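Local atomic coordinates of leucine aminopeptidase 1 (Caenorhabditis elegans, PDB entry 2HC9), a protein that cleaves N-terminal amino acids, preferably leucine, from peptides with the help of two zinc ions per subunit, and probably acts as a digestive enzyme. Residues E192-G197 with I204-G209; E211-G216 with I220-K225; D317-I320 with K326-E329; V328-T333 with G337-A342. The protein carries 1 engineered substitution. One frame throughout, in Å; residues are numbered along the deposited sequence.

Contact 1: residues E192-G197 with I204-G209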
loop_
_atom_site.group_PDB
_atom_site.type_symbol
_atom_site.label_atom_id
_atom_site.label_comp_id
_atom_site.label_asym_id
_atom_site.label_seq_id
_atom_site.Cartn_x
_atom_site.Cartn_y
_atom_site.Cartn_z
ATOM N N GLU A 192 -39.604 9.833 5.571
ATOM C CA GLU A 192 -40.023 8.547 5.017
ATOM C C GLU A 192 -40.582 7.614 6.094
ATOM O O GLU A 192 -41.589 6.963 5.881
ATOM C CB GLU A 192 -38.877 7.867 4.235
ATOM C CG GLU A 192 -38.422 8.651 2.979
ATOM C CD GLU A 192 -39.183 8.314 1.708
ATOM O OE1 GLU A 192 -40.170 7.560 1.766
ATOM O OE2 GLU A 192 -38.783 8.812 0.629
ATOM N N ALA A 193 -39.922 7.546 7.250
ATOM C CA ALA A 193 -40.377 6.668 8.328
ATOM C C ALA A 193 -41.701 7.193 8.885
ATOM O O ALA A 193 -42.649 6.423 9.179
ATOM C CB ALA A 193 -39.316 6.637 9.450
ATOM N N VAL A 194 -41.771 8.507 9.033
ATOM C CA VAL A 194 -43.003 9.131 9.553
ATOM C C VAL A 194 -44.216 8.903 8.619
ATOM O O VAL A 194 -45.340 8.675 9.089
ATOM C CB VAL A 194 -42.799 10.620 9.909
ATOM C CG1 VAL A 194 -44.163 11.310 10.265
ATOM C CG2 VAL A 194 -41.835 10.738 11.087
ATOM N N LYS A 195 -43.981 8.919 7.310
ATOM C CA LYS A 195 -45.038 8.574 6.350
ATOM C C LYS A 195 -45.601 7.175 6.584
ATOM O O LYS A 195 -46.809 6.989 6.600
ATOM C CB LYS A 195 -44.513 8.681 4.915
ATOM C CG LYS A 195 -44.437 10.099 4.426
ATOM C CD LYS A 195 -43.978 10.149 2.951
ATOM C CE LYS A 195 -45.138 9.812 2.023
ATOM N NZ LYS A 195 -44.732 9.799 0.586
ATOM N N VAL A 196 -44.717 6.194 6.764
ATOM C CA VAL A 196 -45.137 4.829 7.084
ATOM C C VAL A 196 -45.830 4.799 8.467
ATOM O O VAL A 196 -46.863 4.136 8.637
ATOM C CB VAL A 196 -43.926 3.835 7.055
ATOM C CG1 VAL A 196 -44.325 2.463 7.646
ATOM C CG2 VAL A 196 -43.366 3.704 5.629
ATOM N N GLY A 197 -45.269 5.533 9.429
ATOM C CA GLY A 197 -45.896 5.705 10.754
ATOM C C GLY A 197 -47.352 6.167 10.641
ATOM O O GLY A 197 -48.238 5.623 11.318
ATOM N N ILE A 204 -45.982 7.468 17.026
ATOM C CA ILE A 204 -44.703 7.883 16.428
ATOM C C ILE A 204 -43.900 8.725 17.418
ATOM O O ILE A 204 -44.417 9.700 17.963
ATOM C CB ILE A 204 -44.932 8.710 15.145
ATOM C CG1 ILE A 204 -45.776 7.917 14.121
ATOM C CG2 ILE A 204 -43.595 9.173 14.515
ATOM C CD1 ILE A 204 -46.339 8.830 13.016
ATOM N N THR A 205 -42.650 8.331 17.669
ATOM C CA THR A 205 -41.742 9.150 18.489
ATOM C C THR A 205 -40.531 9.538 17.641
ATOM O O THR A 205 -39.974 8.693 16.971
ATOM C CB THR A 205 -41.273 8.362 19.695
ATOM O OG1 THR A 205 -42.416 7.840 20.379
ATOM C CG2 THR A 205 -40.420 9.242 20.667
ATOM N N VAL A 206 -40.175 10.819 17.641
ATOM C CA VAL A 206 -38.996 11.311 16.923
ATOM C C VAL A 206 -38.184 12.103 17.920
ATOM O O VAL A 206 -38.678 13.068 18.509
ATOM C CB VAL A 206 -39.380 12.200 15.701
ATOM C CG1 VAL A 206 -38.121 12.815 15.035
ATOM C CG2 VAL A 206 -40.167 11.385 14.680
ATOM N N ILE A 207 -36.938 11.685 18.127
ATOM C CA ILE A 207 -36.020 12.393 19.022
ATOM C C ILE A 207 -34.838 12.807 18.155
ATOM O O ILE A 207 -34.234 11.971 17.485
ATOM C CB ILE A 207 -35.546 11.480 20.185
ATOM C CG1 ILE A 207 -36.746 10.878 20.951
ATOM C CG2 ILE A 207 -34.624 12.250 21.142
ATOM C CD1 ILE A 207 -36.348 9.832 21.986
ATOM N N ARG A 208 -34.534 14.092 18.122
ATOM C CA ARG A 208 -33.738 14.623 17.018
ATOM C C ARG A 208 -32.688 15.615 17.528
ATOM O O ARG A 208 -32.981 16.369 18.437
ATOM C CB ARG A 208 -34.711 15.314 16.069
ATOM C CG ARG A 208 -34.129 15.707 14.804
ATOM C CD ARG A 208 -35.219 15.912 13.777
ATOM N NE ARG A 208 -34.603 16.554 12.629
ATOM C CZ ARG A 208 -34.537 17.867 12.465
ATOM N NH1 ARG A 208 -35.099 18.669 13.368
ATOM N NH2 ARG A 208 -33.941 18.372 11.393
ATOM N N GLY A 209 -31.475 15.609 16.952
ATOM C CA GLY A 209 -30.491 16.673 17.212
ATOM C C GLY A 209 -30.099 16.717 18.679
ATOM O O GLY A 209 -29.817 15.659 19.293
#
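Ile204 lays the end of its side chain over the backbone of Gly197, CD1 coming to 3.7 Å from Gly197 C, while CG1 lies 4.0 Å from Gly197 CA. The chain reaches this far because CG1 sits beside the backbone N (chi1 -57°) and CD1 extends beyond it. Gly197 has no side chain to interfere: a CB built on it would run straight into CD1. The other branch of the isoleucine takes a different partner. Its CG2 approaches Val194 CG2 at 4.2 Å, the two side chains crossing at about a right angle. Val194 CG2 also meets Val206 CG2 at 4.0 Å, so a single methyl of the helix is shared by two strand residues that lie two apart. No hydrogen bond joins the segments, and what holds them is purely apolar packing over a modest 158 Å². Cut back to alanine, Ile204 would lose both CD1 and CG2, which would probably open a gap above the Gly197 backbone and leave Val194 CG2 only Val206 to meet on this strand. Strand 203-208 runs back along the helix that precedes it, the axes of 192-197 and 204-208 lying 9.5 Å apart at 162°. The two form an alpha/beta unit in which helix 186-199 packs on the mixed central sheet of the catalytic domain. Strand 203-208 pairs antiparallel with strand 232-238, whose Val234 touches both Ala193 and Val206; on another side of the helix Val196 packs on Leu283 and Ser287 of helix 277-290.

Contact 2: residues E211-G216 with I220-K225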
loop_
_atom_site.group_PDB
_atom_site.type_symbol
_atom_site.label_atom_id
_atom_site.label_comp_id
_atom_site.label_asym_id
_atom_site.label_seq_id
_atom_site.Cartn_x
_atom_site.Cartn_y
_atom_site.Cartn_z
ATOM N N GLU A 211 -31.868 17.021 21.257
ATOM C CA GLU A 211 -32.748 16.227 22.129
ATOM C C GLU A 211 -32.152 14.858 22.390
ATOM O O GLU A 211 -32.336 14.309 23.458
ATOM C CB GLU A 211 -34.163 16.045 21.536
ATOM C CG GLU A 211 -34.863 17.327 21.094
ATOM C CD GLU A 211 -35.887 17.102 19.959
ATOM O OE1 GLU A 211 -36.294 15.934 19.655
ATOM O OE2 GLU A 211 -36.266 18.120 19.336
ATOM N N LEU A 212 -31.422 14.311 21.417
ATOM C CA LEU A 212 -30.731 13.021 21.618
ATOM C C LEU A 212 -29.640 13.099 22.690
ATOM O O LEU A 212 -29.545 12.215 23.564
ATOM C CB LEU A 212 -30.130 12.491 20.310
ATOM C CG LEU A 212 -31.091 12.007 19.229
ATOM C CD1 LEU A 212 -30.328 11.861 17.913
ATOM C CD2 LEU A 212 -31.704 10.670 19.599
ATOM N N LEU A 213 -28.812 14.138 22.596
ATOM C CA LEU A 213 -27.778 14.403 23.589
ATOM C C LEU A 213 -28.393 14.518 24.976
ATOM O O LEU A 213 -27.929 13.857 25.920
ATOM C CB LEU A 213 -27.021 15.699 23.254
ATOM C CG LEU A 213 -25.914 16.102 24.258
ATOM C CD1 LEU A 213 -24.856 15.022 24.380
ATOM C CD2 LEU A 213 -25.268 17.411 23.816
ATOM N N LYS A 214 -29.413 15.376 25.105
ATOM C CA LYS A 214 -30.071 15.590 26.406
ATOM C C LYS A 214 -30.697 14.335 26.962
ATOM O O LYS A 214 -30.689 14.145 28.173
ATOM C CB LYS A 214 -31.101 16.708 26.348
ATOM C CG LYS A 214 -30.493 18.039 25.958
ATOM C CD LYS A 214 -31.514 19.168 26.127
ATOM C CE LYS A 214 -30.951 20.502 25.679
ATOM N NZ LYS A 214 -30.856 20.562 24.201
ATOM N N ALA A 215 -31.238 13.479 26.089
ATOM C CA ALA A 215 -31.903 12.237 26.514
ATOM C C ALA A 215 -30.941 11.068 26.778
ATOM O O ALA A 215 -31.370 9.981 27.209
ATOM C CB ALA A 215 -32.980 11.804 25.480
ATOM N N GLY A 216 -29.659 11.278 26.494
ATOM C CA GLY A 216 -28.628 10.311 26.825
ATOM C C GLY A 216 -28.293 9.343 25.703
ATOM O O GLY A 216 -27.624 8.353 25.952
ATOM N N ILE A 220 -26.070 7.488 19.214
ATOM C CA ILE A 220 -26.753 8.086 18.052
ATOM C C ILE A 220 -26.286 9.538 17.873
ATOM O O ILE A 220 -25.952 9.948 16.765
ATOM C CB ILE A 220 -28.282 8.031 18.202
ATOM C CG1 ILE A 220 -28.691 6.576 18.507
ATOM C CG2 ILE A 220 -28.961 8.543 16.917
ATOM C CD1 ILE A 220 -30.242 6.343 18.432
ATOM N N TYR A 221 -26.242 10.294 18.968
ATOM C CA TYR A 221 -25.877 11.707 18.891
ATOM C C TYR A 221 -24.437 11.899 18.427
ATOM O O TYR A 221 -24.170 12.679 17.508
ATOM C CB TYR A 221 -26.057 12.417 20.239
ATOM C CG TYR A 221 -25.668 13.874 20.143
ATOM C CD1 TYR A 221 -24.391 14.313 20.546
ATOM C CD2 TYR A 221 -26.552 14.816 19.608
ATOM C CE1 TYR A 221 -24.030 15.673 20.461
ATOM C CE2 TYR A 221 -26.197 16.158 19.516
ATOM C CZ TYR A 221 -24.930 16.576 19.935
ATOM O OH TYR A 221 -24.568 17.907 19.832
ATOM N N HIS A 222 -23.499 11.238 19.105
ATOM C CA HIS A 222 -22.102 11.528 18.801
ATOM C C HIS A 222 -21.672 11.063 17.412
ATOM O O HIS A 222 -20.889 11.731 16.745
ATOM C CB HIS A 222 -21.172 11.089 19.951
ATOM C CG HIS A 222 -21.366 11.929 21.184
ATOM N ND1 HIS A 222 -20.996 13.258 21.245
ATOM C CD2 HIS A 222 -21.947 11.643 22.375
ATOM C CE1 HIS A 222 -21.318 13.747 22.435
ATOM N NE2 HIS A 222 -21.910 12.790 23.135
ATOM N N VAL A 223 -22.237 9.952 16.945
ATOM C CA VAL A 223 -21.985 9.530 15.566
ATOM C C VAL A 223 -22.492 10.570 14.565
ATOM O O VAL A 223 -21.785 10.921 13.607
ATOM C CB VAL A 223 -22.593 8.118 15.273
ATOM C CG1 VAL A 223 -22.601 7.811 13.783
ATOM C CG2 VAL A 223 -21.793 7.037 16.054
ATOM N N GLY A 224 -23.726 11.032 14.766
ATOM C CA GLY A 224 -24.395 11.868 13.748
ATOM C C GLY A 224 -24.170 13.376 13.843
ATOM O O GLY A 224 -24.665 14.131 12.989
ATOM N N LYS A 225 -23.460 13.822 14.885
ATOM C CA LYS A 225 -23.346 15.273 15.199
ATOM C C LYS A 225 -22.582 16.062 14.128
ATOM O O LYS A 225 -22.754 17.273 14.019
ATOM C CB LYS A 225 -22.681 15.514 16.566
ATOM C CG LYS A 225 -21.232 14.970 16.699
ATOM C CD LYS A 225 -20.695 15.123 18.147
ATOM C CE LYS A 225 -19.442 14.263 18.350
ATOM N NZ LYS A 225 -18.828 14.503 19.683
#
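Leu212 and Tyr221 bring their CA atoms to 5.7 Å, the nearest backbone approach in a compact helical hairpin. Helix 211-215 and helix 220-224 are inclined at 140°, far from strictly antiparallel, with their axes 9.1 Å apart. The first helix stops in a Schellman motif, Gly216 taking a positive phi while its N bonds back to Leu213 O. The contacts between the helices are apolar and CH-pi in kind, with no hydrogen bond across. Leu212 sends CD1 inward to Ile220 CG2 at 3.7 Å, the two side chains meeting at about a right angle, and its CB lies against Tyr221 CB. Leu213 then covers the tyrosine ring: CB stands 3.7 Å from the ring centroid and only 7° off the normal, a CH-pi contact over the face. With CG anti to the backbone N (chi1 179°), the leucine carries CD2 out over CE1 and CZ of Tyr221, and CD1 to His222 NE2. Lys225 CB lies over the opposite face of the phenol ring, offset toward the rim, while Tyr221 OH bonds to Glu210. Behind the hairpin, Ile220 rests on strand 297-307 and on Ile340 of helix 337-350, packing that joins the pair of helices to the core of the catalytic domain. What fixes the imidazole of His222 is ND1, which accepts a hydrogen bond of 2.9 Å from Lys225 NZ.

Contact 3: residues D317-I320 with K326-E329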
loop_
_atom_site.group_PDB
_atom_site.type_symbol
_atom_site.label_atom_id
_atom_site.label_comp_id
_atom_site.label_asym_id
_atom_site.label_seq_id
_atom_site.Cartn_x
_atom_site.Cartn_y
_atom_site.Cartn_z
ATOM N N ASP A 317 -10.063 7.633 20.142
ATOM C CA ASP A 317 -9.654 7.949 21.528
ATOM C C ASP A 317 -10.814 8.550 22.315
ATOM O O ASP A 317 -10.829 8.451 23.557
ATOM C CB ASP A 317 -8.467 8.919 21.649
ATOM C CG ASP A 317 -7.151 8.315 21.188
ATOM O OD1 ASP A 317 -7.078 7.098 20.897
ATOM O OD2 ASP A 317 -6.186 9.103 21.107
ATOM N N ASP A 318 -11.764 9.180 21.621
ATOM C CA ASP A 318 -12.915 9.793 22.316
ATOM C C ASP A 318 -13.625 8.735 23.162
ATOM O O ASP A 318 -13.764 7.591 22.735
ATOM C CB ASP A 318 -13.944 10.347 21.336
ATOM C CG ASP A 318 -13.568 11.708 20.760
ATOM O OD1 ASP A 318 -12.499 12.289 21.098
ATOM O OD2 ASP A 318 -14.372 12.191 19.937
ATOM N N ILE A 319 -14.076 9.115 24.354
ATOM C CA ILE A 319 -14.889 8.209 25.175
ATOM C C ILE A 319 -16.256 8.855 25.360
ATOM O O ILE A 319 -16.346 10.024 25.787
ATOM C CB ILE A 319 -14.252 7.949 26.577
ATOM C CG1 ILE A 319 -12.888 7.252 26.400
ATOM C CG2 ILE A 319 -15.213 7.029 27.430
ATOM C CD1 ILE A 319 -12.073 7.126 27.717
ATOM N N ILE A 320 -17.304 8.112 25.009
ATOM C CA ILE A 320 -18.683 8.604 25.154
ATOM C C ILE A 320 -19.504 7.710 26.102
ATOM O O ILE A 320 -19.151 6.544 26.333
ATOM C CB ILE A 320 -19.371 8.729 23.747
ATOM C CG1 ILE A 320 -19.492 7.342 23.067
ATOM C CG2 ILE A 320 -18.614 9.793 22.913
ATOM C CD1 ILE A 320 -20.413 7.360 21.839
ATOM N N LYS A 326 -23.267 2.851 30.047
ATOM C CA LYS A 326 -21.891 2.316 29.912
ATOM C C LYS A 326 -21.017 3.236 29.044
ATOM O O LYS A 326 -21.533 3.950 28.177
ATOM C CB LYS A 326 -21.901 0.903 29.312
ATOM C CG LYS A 326 -22.427 -0.124 30.336
ATOM C CD LYS A 326 -22.606 -1.492 29.711
ATOM C CE LYS A 326 -23.121 -2.485 30.766
ATOM N NZ LYS A 326 -22.214 -2.574 31.970
ATOM N N THR A 327 -19.705 3.216 29.271
ATOM C CA THR A 327 -18.812 4.054 28.455
ATOM C C THR A 327 -18.159 3.249 27.322
ATOM O O THR A 327 -17.838 2.072 27.484
ATOM C CB THR A 327 -17.722 4.739 29.295
ATOM O OG1 THR A 327 -17.055 3.743 30.108
ATOM C CG2 THR A 327 -18.363 5.841 30.228
ATOM N N VAL A 328 -17.967 3.891 26.171
ATOM C CA VAL A 328 -17.326 3.222 25.045
ATOM C C VAL A 328 -16.169 4.128 24.574
ATOM O O VAL A 328 -16.358 5.326 24.338
ATOM C CB VAL A 328 -18.319 2.912 23.873
ATOM C CG1 VAL A 328 -17.525 2.342 22.688
ATOM C CG2 VAL A 328 -19.396 1.888 24.333
ATOM N N GLU A 329 -14.977 3.534 24.455
ATOM C CA GLU A 329 -13.827 4.229 23.835
ATOM C C GLU A 329 -13.916 3.975 22.348
ATOM O O GLU A 329 -13.831 2.813 21.895
ATOM C CB GLU A 329 -12.515 3.655 24.373
ATOM C CG GLU A 329 -11.295 4.334 23.790
ATOM C CD GLU A 329 -9.981 3.772 24.342
ATOM O OE1 GLU A 329 -9.976 2.788 25.137
ATOM O OE2 GLU A 329 -8.947 4.336 23.953
HETATM O O HOH W 1 -8.736 7.001 24.686
HETATM O O HOH W 2 -8.454 4.699 21.093
#
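Ile320 and Val328 form the hydrogen-bonded pair of this two-stranded ladder: Ile320 N donates to Val328 O at 3.0 Å and Val328 N returns the bond to Ile320 O at 2.9 Å, both fairly straight. Weaker CA-H...O contacts fill in beside them, Ile319 CA meeting Val328 O and Thr327 CA meeting Ile320 O. Ile319 and Glu329 make the neighbouring non-hydrogen-bonded pair, with CA atoms 4.3 Å apart. Apolar contact follows from that register. Ile319 puts CG1 against CB of Glu329, and its CG2 lies 3.9 Å from Thr327 CB, so the isoleucine bridges two residues of the opposite strand. The third kind of interaction runs through water. Glu329 extends fully from its backbone, CG anti to N (chi1 -179°), and OE2 receives a hydrogen bond from each of two waters. One water donates its second hydrogen to Asp317 O, the other to Asp317 OD1, both at 2.8 Å. The carboxylate oxygens Asp317 OD1 and Glu329 OE2 are only 4.5 Å apart, and the water that donates to both would probably ease their repulsion. Glu329 OE1 bonds to Ser416, and Asp317 OD1 and OD2 accept from the backbone N of Asn271 and Lys273 of the second subunit. Thr327 OG1 also crosses to that subunit, bonding to Met136 O. The whole is a short antiparallel beta hairpin, widened to three strands by 421-422 and buried where two subunits of the hexamer meet.

Contact 4: residues V328-T333 with G337-A342. With BCT (bicarbonate ion), chain D.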
loop_
_atom_site.group_PDB
_atom_site.type_symbol
_atom_site.label_atom_id
_atom_site.label_comp_id
_atom_site.label_asym_id
_atom_site.label_seq_id
_atom_site.Cartn_x
_atom_site.Cartn_y
_atom_site.Cartn_z
ATOM N N VAL A 328 -17.967 3.891 26.171
ATOM C CA VAL A 328 -17.326 3.222 25.045
ATOM C C VAL A 328 -16.169 4.128 24.574
ATOM O O VAL A 328 -16.358 5.326 24.338
ATOM C CB VAL A 328 -18.319 2.912 23.873
ATOM C CG1 VAL A 328 -17.525 2.342 22.688
ATOM C CG2 VAL A 328 -19.396 1.888 24.333
ATOM N N GLU A 329 -14.977 3.534 24.455
ATOM C CA GLU A 329 -13.827 4.229 23.835
ATOM C C GLU A 329 -13.916 3.975 22.348
ATOM O O GLU A 329 -13.831 2.813 21.895
ATOM C CB GLU A 329 -12.515 3.655 24.373
ATOM C CG GLU A 329 -11.295 4.334 23.790
ATOM C CD GLU A 329 -9.981 3.772 24.342
ATOM O OE1 GLU A 329 -9.976 2.788 25.137
ATOM O OE2 GLU A 329 -8.947 4.336 23.953
ATOM N N ILE A 330 -14.112 5.048 21.591
ATOM C CA ILE A 330 -14.204 4.924 20.138
ATOM C C ILE A 330 -12.784 4.883 19.584
ATOM O O ILE A 330 -12.094 5.909 19.585
ATOM C CB ILE A 330 -14.959 6.117 19.527
ATOM C CG1 ILE A 330 -16.344 6.267 20.179
ATOM C CG2 ILE A 330 -15.067 5.958 17.974
ATOM C CD1 ILE A 330 -17.126 7.543 19.749
ATOM N N ASN A 331 -12.339 3.711 19.110
ATOM C CA ASN A 331 -11.052 3.651 18.405
ATOM C C ASN A 331 -11.209 3.515 16.898
ATOM O O ASN A 331 -10.228 3.434 16.169
ATOM C CB ASN A 331 -10.144 2.550 18.987
ATOM C CG ASN A 331 -10.726 1.153 18.827
ATOM O OD1 ASN A 331 -11.948 0.970 18.792
ATOM N ND2 ASN A 331 -9.846 0.153 18.738
ATOM N N ASN A 332 -12.461 3.465 16.443
ATOM C CA ASN A 332 -12.752 3.374 15.030
ATOM C C ASN A 332 -14.049 4.127 14.708
ATOM O O ASN A 332 -15.148 3.641 14.958
ATOM C CB ASN A 332 -12.847 1.901 14.595
ATOM C CG ASN A 332 -13.002 1.744 13.094
ATOM O OD1 ASN A 332 -13.160 2.724 12.358
ATOM N ND2 ASN A 332 -12.971 0.507 12.637
ATOM N N THR A 333 -13.905 5.316 14.149
ATOM C CA THR A 333 -15.058 6.159 13.812
ATOM C C THR A 333 -15.915 5.550 12.719
ATOM O O THR A 333 -17.052 5.957 12.562
ATOM C CB THR A 333 -14.644 7.583 13.357
ATOM O OG1 THR A 333 -13.872 7.494 12.146
ATOM C CG2 THR A 333 -13.833 8.284 14.471
ATOM N N GLY A 337 -22.040 2.123 13.120
ATOM C CA GLY A 337 -23.340 1.443 13.163
ATOM C C GLY A 337 -23.586 0.749 14.498
ATOM O O GLY A 337 -24.671 0.822 15.062
ATOM N N ARG A 338 -22.556 0.109 15.025
ATOM C CA ARG A 338 -22.713 -0.639 16.258
ATOM C C ARG A 338 -22.953 0.297 17.458
ATOM O O ARG A 338 -23.668 -0.072 18.395
ATOM C CB ARG A 338 -21.505 -1.563 16.490
ATOM C CG ARG A 338 -20.168 -0.797 16.720
ATOM C CD ARG A 338 -18.958 -1.760 16.570
ATOM N NE ARG A 338 -18.708 -2.049 15.154
ATOM C CZ ARG A 338 -17.651 -2.740 14.720
ATOM N NH1 ARG A 338 -16.740 -3.185 15.602
ATOM N NH2 ARG A 338 -17.491 -2.952 13.415
ATOM N N LEU A 339 -22.402 1.513 17.405
ATOM C CA LEU A 339 -22.633 2.525 18.462
ATOM C C LEU A 339 -24.107 2.937 18.445
ATOM O O LEU A 339 -24.772 2.960 19.475
ATOM C CB LEU A 339 -21.770 3.776 18.218
ATOM C CG LEU A 339 -20.235 3.552 18.376
ATOM C CD1 LEU A 339 -19.472 4.820 18.007
ATOM C CD2 LEU A 339 -19.892 3.117 19.812
ATOM N N ILE A 340 -24.619 3.269 17.264
ATOM C CA ILE A 340 -25.995 3.755 17.223
ATOM C C ILE A 340 -26.983 2.644 17.582
ATOM O O ILE A 340 -28.005 2.904 18.246
ATOM C CB ILE A 340 -26.340 4.492 15.903
ATOM C CG1 ILE A 340 -26.501 3.507 14.726
ATOM C CG2 ILE A 340 -25.258 5.571 15.587
ATOM C CD1 ILE A 340 -26.937 4.181 13.377
ATOM N N LEU A 341 -26.688 1.412 17.141
ATOM C CA LEU A 341 -27.536 0.276 17.451
ATOM C C LEU A 341 -27.482 -0.106 18.923
ATOM O O LEU A 341 -28.466 -0.592 19.437
ATOM C CB LEU A 341 -27.198 -0.944 16.585
ATOM C CG LEU A 341 -27.510 -0.792 15.084
ATOM C CD1 LEU A 341 -26.755 -1.857 14.301
ATOM C CD2 LEU A 341 -29.034 -0.888 14.798
ATOM N N ALA A 342 -26.340 0.100 19.591
ATOM C CA ALA A 342 -26.269 -0.141 21.044
ATOM C C ALA A 342 -27.339 0.706 21.773
ATOM O O ALA A 342 -27.998 0.241 22.725
ATOM C CB ALA A 342 -24.846 0.231 21.583
HETATM C C BCT D . -20.202 -0.630 12.102
HETATM O O1 BCT D . -20.783 0.218 11.416
HETATM O O2 BCT D . -19.577 -1.579 11.587
HETATM O O3 BCT D . -20.216 -0.501 13.402
#
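Leu339 fits between Val328 and Ile330, one methyl to each: CD2 is 3.8 Å from Val328 CG1, and CD1 is 4.0 Å from Ile330 CD1. These two apolar contacts carry the packing of the strand end and the loop after it against the first turn of helix 337-350. The residue before Leu339, Arg338, turns to the bound bicarbonate. Its CB lies 3.5 Å from bicarbonate O3 and its CG 3.3 Å, CG sitting between the backbone N and the carbonyl carbon (chi1 65°). CD curves past the same oxygen, and a bend at chi3 brings Arg338 NE back to O3 at 2.8 Å. At the tip, NH2 gives a nearly straight bond of 3.1 Å to bicarbonate O2, which lies in the guanidinium plane, while NH1 turns to Asn423 O. The helix start supplies more N-H groups: Arg338 N reaches O3 at 2.9 Å and Gly337 N reaches O1 at 2.8 Å. A leucine in place of Arg338 takes away NE and NH2, which would probably leave O2 without the donor described and the ion held less firmly, by backbone N-H groups. All three oxygens have donors here, and the helix dipole would be expected to favour an anion. Arg338 is a predicted active-site residue, and in related M17 aminopeptidases a bicarbonate held by the equivalent arginine is thought to act as general base.

Read from the N terminus, the contacts follow in series and none nests in another. Contact 1 closes the short turn between helix 186-199 and strand 203-208; the chain leaves that strand directly into contact 2, where only a short turn, 216-217, separates the helices, and Ile207 O and Gly209 O already touch Leu212 and Tyr221. After a long excursion through the central sheet, contact 3 closes the hairpin turn between strands 319-321 and 327-329. Contact 4 begins on its last two residues, Val328 and Glu329, and closes the loop holding the zinc ligands Asp334 and Glu336. Contact 2 packs on both, His222 against Ile320 and Val223 against Leu339 and Ile340, so the helix pair lies between edge strand 203-208 and the hairpin and helix that flank the metal-binding loop.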